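Formimidoylglutamase (Bacillus subtilis, PDB 3M1R) catalyses the hydrolysis of N-formimidoyl-L-glutamate to L-glutamate and formamide, a manganese-dependent step of histidine degradation. Local coordinates at residues D[151-154]-D[155-159]; D[165-168]-D[169-172]; D[201-204]-D[205-209]. All blocks are in the same frame, centred on the assembly; numbering follows the deposited sequence.

Overall arrangement
The three contacts run in series from the end of strand 147-152 to the start of strand 210-213. Contact 1 holds Asp153, His155 and Asp157, which bind two calcium ions where two manganese ions probably sit in the active enzyme. Contact 2, centred about 10 Å away, begins helix 171-178; its Gly169 is about 6 Å from a calcium ion. Probable backbone hydrogen bonds, Arg159 N to Gly169 O and Phe172 N to Asp157 O, tie the two. Contact 3 ends helix 198-206, about 12 Å from contact 1 between centres. These two touch where Val158 packs on Tyr203 and His156 on Glu201. The Ala204 side chain is about 12 Å from a calcium ion. Contacts 2 and 3 do not touch.

Contact 1: D[151-154]-D[155-159]; sequences QFDA and HHDVR. With CA (calcium ion), chain B; CA (calcium ion), chain C.
His155 CG stands beside its backbone N and anti to the carbonyl carbon (chi1 -41°), and Asp157 CG takes the same side of its own backbone (chi1 -83°). These torsions turn the imidazole and the second carboxylate to the two ends of the Asp153 carboxylate, where a pair of calcium ions sits. Asp153 bridges the pair. Its OD1 binds the chain B calcium at 2.4 Å, and its OD2 binds the chain C calcium at 2.7 Å. His155 uses ND1 on the chain B calcium, also at 2.4 Å. Asp157 grips the chain C ion with both oxygens, OD2 being 2.5 Å from the metal. The two carboxylates cross almost squarely, with planes 80° apart. Asp245 is shared by both ions, Asn130 joins the chain C ion and Asp247 the chain B ion.

The bridging carboxylate is also held by N-H groups. His155 N donates to Asp153 OD1 over 2.7 Å, coming from above the carboxylate plane. Gln151 lies extended, and its NE2 makes two nearly straight bonds. One reaches Asp153 OD2, again from above the carboxylate. The other reaches His156 O over 3.3 Å. Both partners lie close to the plane of the Gln151 amide, which restricts its rotation. Gln188 binds Gln151 OE1 and also His156 ND1, so this second shell is itself fixed. Ala154 CB sits over one face of the His155 ring, 3.9 Å from the centroid, in a CH-pi contact.

The Asp-Ala-His-His-Asp run at the C-terminal end of strand 147-152 is a signature of the arginase family, and its site is consistent with two manganese ions in the active enzyme.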
# COMPACT_ATOMS: atom_id res chain seq x y z
N GLN D 151 -33.58 -7.33 3.52
CA GLN D 151 -32.17 -7.74 3.47
C GLN D 151 -31.55 -7.28 2.15
O GLN D 151 -31.89 -7.81 1.08
CB GLN D 151 -32.09 -9.27 3.62
CG GLN D 151 -30.71 -9.91 3.39
CD GLN D 151 -30.76 -11.44 3.32
OE1 GLN D 151 -31.83 -12.05 3.45
NE2 GLN D 151 -29.61 -12.07 3.11
N PHE D 152 -30.68 -6.27 2.21
CA PHE D 152 -29.90 -5.89 1.03
C PHE D 152 -28.68 -6.81 0.96
O PHE D 152 -27.85 -6.84 1.87
CB PHE D 152 -29.46 -4.43 1.12
CG PHE D 152 -30.57 -3.44 0.89
CD1 PHE D 152 -30.89 -3.02 -0.39
CD2 PHE D 152 -31.29 -2.94 1.95
CE1 PHE D 152 -31.91 -2.12 -0.60
CE2 PHE D 152 -32.33 -2.04 1.75
CZ PHE D 152 -32.63 -1.62 0.48
N ASP D 153 -28.59 -7.57 -0.12
CA ASP D 153 -27.57 -8.62 -0.20
C ASP D 153 -27.38 -9.17 -1.60
O ASP D 153 -28.35 -9.36 -2.35
CB ASP D 153 -27.94 -9.77 0.76
CG ASP D 153 -26.72 -10.39 1.38
OD1 ASP D 153 -25.77 -10.60 0.62
OD2 ASP D 153 -26.70 -10.66 2.60
N ALA D 154 -26.12 -9.43 -1.96
CA ALA D 154 -25.82 -10.22 -3.15
C ALA D 154 -26.13 -11.70 -2.90
O ALA D 154 -26.30 -12.45 -3.85
CB ALA D 154 -24.32 -10.08 -3.57
N HIS D 155 -26.18 -12.11 -1.63
CA HIS D 155 -26.28 -13.54 -1.27
C HIS D 155 -27.48 -13.85 -0.41
O HIS D 155 -27.90 -13.02 0.39
CB HIS D 155 -25.04 -14.00 -0.50
CG HIS D 155 -23.76 -13.45 -1.02
ND1 HIS D 155 -23.30 -12.19 -0.70
CD2 HIS D 155 -22.84 -13.98 -1.86
CE1 HIS D 155 -22.15 -11.98 -1.29
NE2 HIS D 155 -21.84 -13.04 -2.01
N HIS D 156 -27.99 -15.08 -0.54
CA HIS D 156 -29.16 -15.53 0.21
C HIS D 156 -28.87 -15.62 1.71
O HIS D 156 -29.73 -15.31 2.53
CB HIS D 156 -29.65 -16.90 -0.29
CG HIS D 156 -30.22 -16.86 -1.68
ND1 HIS D 156 -31.35 -16.14 -1.99
CD2 HIS D 156 -29.82 -17.46 -2.82
CE1 HIS D 156 -31.62 -16.29 -3.28
NE2 HIS D 156 -30.71 -17.09 -3.80
N ASP D 157 -27.65 -16.03 2.04
CA ASP D 157 -27.23 -16.23 3.43
C ASP D 157 -28.05 -17.25 4.17
O ASP D 157 -28.41 -17.04 5.33
CB ASP D 157 -27.25 -14.94 4.22
CG ASP D 157 -26.01 -14.12 4.03
OD1 ASP D 157 -25.15 -14.52 3.21
OD2 ASP D 157 -25.88 -13.08 4.72
N VAL D 158 -28.34 -18.36 3.50
CA VAL D 158 -29.03 -19.47 4.12
C VAL D 158 -28.14 -20.71 4.18
O VAL D 158 -28.63 -21.84 4.04
CB VAL D 158 -30.34 -19.78 3.37
CG1 VAL D 158 -31.37 -18.66 3.59
CG2 VAL D 158 -30.05 -19.99 1.88
N ARG D 159 -26.84 -20.51 4.39
CA ARG D 159 -25.86 -21.61 4.41
C ARG D 159 -26.15 -22.64 5.50
O ARG D 159 -26.64 -22.29 6.57
CB ARG D 159 -24.43 -21.08 4.60
CG ARG D 159 -23.69 -20.78 3.31
CD ARG D 159 -22.26 -20.34 3.59
NE ARG D 159 -21.55 -19.92 2.38
CZ ARG D 159 -20.68 -20.68 1.72
NH1 ARG D 159 -20.08 -20.21 0.63
NH2 ARG D 159 -20.39 -21.90 2.15
CA CA B . -23.47 -10.73 1.16
CA CA C . -24.43 -11.97 3.07

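Contact 2: D[165-168]-D[169-172]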
# COMPACT_ATOMS: atom_id res chain seq x y z
N GLY D 165 -20.31 -23.87 11.41
CA GLY D 165 -20.89 -23.40 12.66
C GLY D 165 -21.79 -22.19 12.39
O GLY D 165 -22.28 -22.04 11.27
N PRO D 166 -22.01 -21.34 13.41
CA PRO D 166 -22.72 -20.08 13.13
C PRO D 166 -21.85 -19.18 12.25
O PRO D 166 -21.43 -18.10 12.68
CB PRO D 166 -22.91 -19.45 14.52
CG PRO D 166 -22.77 -20.59 15.48
CD PRO D 166 -21.78 -21.53 14.85
N THR D 167 -21.57 -19.64 11.03
CA THR D 167 -20.69 -18.91 10.15
C THR D 167 -21.38 -17.73 9.51
O THR D 167 -22.59 -17.52 9.66
CB THR D 167 -20.02 -19.80 9.04
OG1 THR D 167 -21.01 -20.54 8.31
CG2 THR D 167 -19.02 -20.76 9.64
N ASN D 168 -20.55 -16.97 8.81
CA ASN D 168 -20.94 -15.76 8.11
C ASN D 168 -22.26 -15.90 7.38
O ASN D 168 -23.12 -15.03 7.46
CB ASN D 168 -19.84 -15.41 7.10
CG ASN D 168 -19.49 -13.96 7.13
OD1 ASN D 168 -19.74 -13.29 8.13
ND2 ASN D 168 -18.92 -13.45 6.04
N GLY D 169 -22.40 -17.01 6.66
CA GLY D 169 -23.49 -17.18 5.73
C GLY D 169 -24.73 -17.86 6.27
O GLY D 169 -25.62 -18.20 5.48
N THR D 170 -24.81 -18.06 7.58
CA THR D 170 -25.91 -18.87 8.12
C THR D 170 -27.08 -18.12 8.77
O THR D 170 -28.07 -18.75 9.14
CB THR D 170 -25.40 -19.90 9.15
OG1 THR D 170 -24.99 -19.22 10.34
CG2 THR D 170 -24.24 -20.70 8.58
N PRO D 171 -26.99 -16.78 8.91
CA PRO D 171 -27.95 -16.14 9.81
C PRO D 171 -29.39 -16.45 9.43
O PRO D 171 -30.21 -16.75 10.30
CB PRO D 171 -27.72 -14.64 9.59
CG PRO D 171 -26.51 -14.53 8.75
CD PRO D 171 -26.33 -15.81 8.02
N PHE D 172 -29.70 -16.37 8.14
CA PHE D 172 -31.10 -16.48 7.73
C PHE D 172 -31.65 -17.91 7.70
O PHE D 172 -32.85 -18.11 7.85
CB PHE D 172 -31.35 -15.74 6.42
CG PHE D 172 -31.28 -14.27 6.57
CD1 PHE D 172 -30.11 -13.58 6.27
CD2 PHE D 172 -32.36 -13.56 7.09
CE1 PHE D 172 -30.05 -12.22 6.45
CE2 PHE D 172 -32.29 -12.21 7.26
CZ PHE D 172 -31.15 -11.54 6.95
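Thr167 O receives the backbone N-H of Thr170 at 3.1 Å. Thr170 OG1 lies 3.0 Å from the same Thr167 O and may add a second bond, but the hydroxyl proton could go to a different acceptor. The backbone bond closes a type I beta turn from Thr167 to Thr170.

Thr170 sets OG1 between its own backbone N and carbonyl carbon (chi1 70°), which brings the hydroxyl to the turn carbonyl. The methyl CG2 then faces back along the loop. It meets Thr167 OG1 at 3.2 Å and Gly165 O at 3.6 Å. The two threonine side chains cross at about a right angle. Next in line, Pro171 CD rests 3.4 Å from Asn168 O.

The amide of Asn168 leaves the turn and makes weak hydrogen bonds to Asn130 N, Ser51 and Glu290. It thus touches the loop that carries the metal ligand Asn130. Pro166 and Thr167 also pack on Thr98 and Val97 of the third subunit.

The turn leads straight into helix 171-178. Pro171 begins that helix against Ser133 of helix 133-141, and Phe172 packs on Ile137 of helix 133-141 and on Val149 of strand 147-152.

Contact 3: D[201-204]-D[205-209]; sequences EAYA and KKHNV
Tyr203 and His207, one helical turn apart, form an offset stack with centroids 4.5 Å apart and planes 28° from parallel. With Tyr203 CG anti to the backbone N (chi1 170°), the phenol lies alongside the helix, one face against His207. The overlap is partial. His207 ND1 lies over one face of the phenol toward its rim, and Tyr203 OH lies over the imidazole face, 3.4 Å from His207 CE1. The phenol oxygen bonds to Asp177, and Arg173 makes a cation-pi contact with the ring.

The imidazole also bends back to the backbone. His207 ND1 makes a weak hydrogen bond of 3.4 Å to Tyr203 O, and His207 N makes another weak one to the same oxygen.

Glu201 and Lys205 run side by side and point the same way. Lys205 CE is 4.1 Å from Glu201 CG. Their charged atoms, Glu201 OE2 and Lys205 NZ, are 4.4 Å apart, too far for a salt bridge. OE2 is hydrogen-bonded to Tyr74 OH of the second subunit.

The helix ends in a Schellman motif. Asn208 has positive phi, and its N bonds back to Lys205 O over 2.8 Å. Val209 N reaches Ala204 O, also at 2.8 Å, in a nearly straight bond. Val209 CB thereby meets Ala204 CB at 4.0 Å, and the chain passes into strand 210-213 of the beta-alpha-beta unit.

If the weak bond from His207 ND1 is real, that nitrogen probably carries a proton. The Glu201-Lys205 attraction is probably modest.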
# COMPACT_ATOMS: atom_id res chain seq x y z
N GLU D 201 -30.57 -21.36 -3.15
CA GLU D 201 -31.67 -20.69 -3.83
C GLU D 201 -32.92 -21.52 -3.65
O GLU D 201 -33.99 -20.99 -3.37
CB GLU D 201 -31.36 -20.52 -5.32
CG GLU D 201 -32.44 -19.83 -6.12
CD GLU D 201 -32.24 -20.01 -7.61
OE1 GLU D 201 -31.84 -19.04 -8.28
OE2 GLU D 201 -32.48 -21.12 -8.12
N ALA D 202 -32.78 -22.84 -3.80
CA ALA D 202 -33.92 -23.73 -3.60
C ALA D 202 -34.45 -23.61 -2.17
O ALA D 202 -35.66 -23.60 -1.94
CB ALA D 202 -33.55 -25.19 -3.91
N TYR D 203 -33.54 -23.51 -1.20
CA TYR D 203 -33.95 -23.47 0.19
C TYR D 203 -34.75 -22.20 0.51
O TYR D 203 -35.65 -22.23 1.34
CB TYR D 203 -32.75 -23.57 1.12
CG TYR D 203 -33.10 -23.28 2.56
CD1 TYR D 203 -33.33 -24.32 3.46
CD2 TYR D 203 -33.22 -21.97 3.02
CE1 TYR D 203 -33.67 -24.06 4.78
CE2 TYR D 203 -33.56 -21.70 4.33
CZ TYR D 203 -33.78 -22.75 5.21
OH TYR D 203 -34.11 -22.48 6.51
N ALA D 204 -34.40 -21.09 -0.14
CA ALA D 204 -35.10 -19.84 0.07
C ALA D 204 -36.46 -19.85 -0.62
O ALA D 204 -37.40 -19.18 -0.18
CB ALA D 204 -34.26 -18.65 -0.43
N LYS D 205 -36.57 -20.62 -1.69
CA LYS D 205 -37.84 -20.72 -2.40
C LYS D 205 -38.82 -21.60 -1.64
O LYS D 205 -39.99 -21.26 -1.51
CB LYS D 205 -37.63 -21.22 -3.83
CG LYS D 205 -36.92 -20.20 -4.72
CD LYS D 205 -37.01 -20.57 -6.18
CE LYS D 205 -36.42 -19.47 -7.07
NZ LYS D 205 -36.63 -19.78 -8.52
N LYS D 206 -38.33 -22.71 -1.12
CA LYS D 206 -39.16 -23.61 -0.32
C LYS D 206 -39.83 -22.79 0.76
O LYS D 206 -41.03 -22.94 1.04
CB LYS D 206 -38.27 -24.68 0.33
CG LYS D 206 -38.92 -26.04 0.49
CD LYS D 206 -38.56 -26.97 -0.67
CE LYS D 206 -37.04 -27.19 -0.78
NZ LYS D 206 -36.67 -28.18 -1.85
N HIS D 207 -39.04 -21.89 1.35
CA HIS D 207 -39.47 -21.11 2.50
C HIS D 207 -40.24 -19.86 2.10
O HIS D 207 -40.60 -19.06 2.96
CB HIS D 207 -38.26 -20.73 3.35
CG HIS D 207 -37.96 -21.71 4.44
ND1 HIS D 207 -37.28 -22.89 4.23
CD2 HIS D 207 -38.26 -21.68 5.77
CE1 HIS D 207 -37.17 -23.55 5.37
NE2 HIS D 207 -37.76 -22.84 6.31
N ASN D 208 -40.49 -19.70 0.80
CA ASN D 208 -41.24 -18.55 0.29
C ASN D 208 -40.60 -17.20 0.58
O ASN D 208 -41.29 -16.24 0.96
CB ASN D 208 -42.69 -18.56 0.81
CG ASN D 208 -43.45 -19.78 0.36
OD1 ASN D 208 -43.69 -19.97 -0.83
ND2 ASN D 208 -43.83 -20.62 1.31
N VAL D 209 -39.29 -17.13 0.39
CA VAL D 209 -38.60 -15.85 0.51
C VAL D 209 -38.86 -15.03 -0.76
O VAL D 209 -38.93 -15.57 -1.87
CB VAL D 209 -37.08 -16.05 0.79
CG1 VAL D 209 -36.28 -14.74 0.62
CG2 VAL D 209 -36.89 -16.62 2.19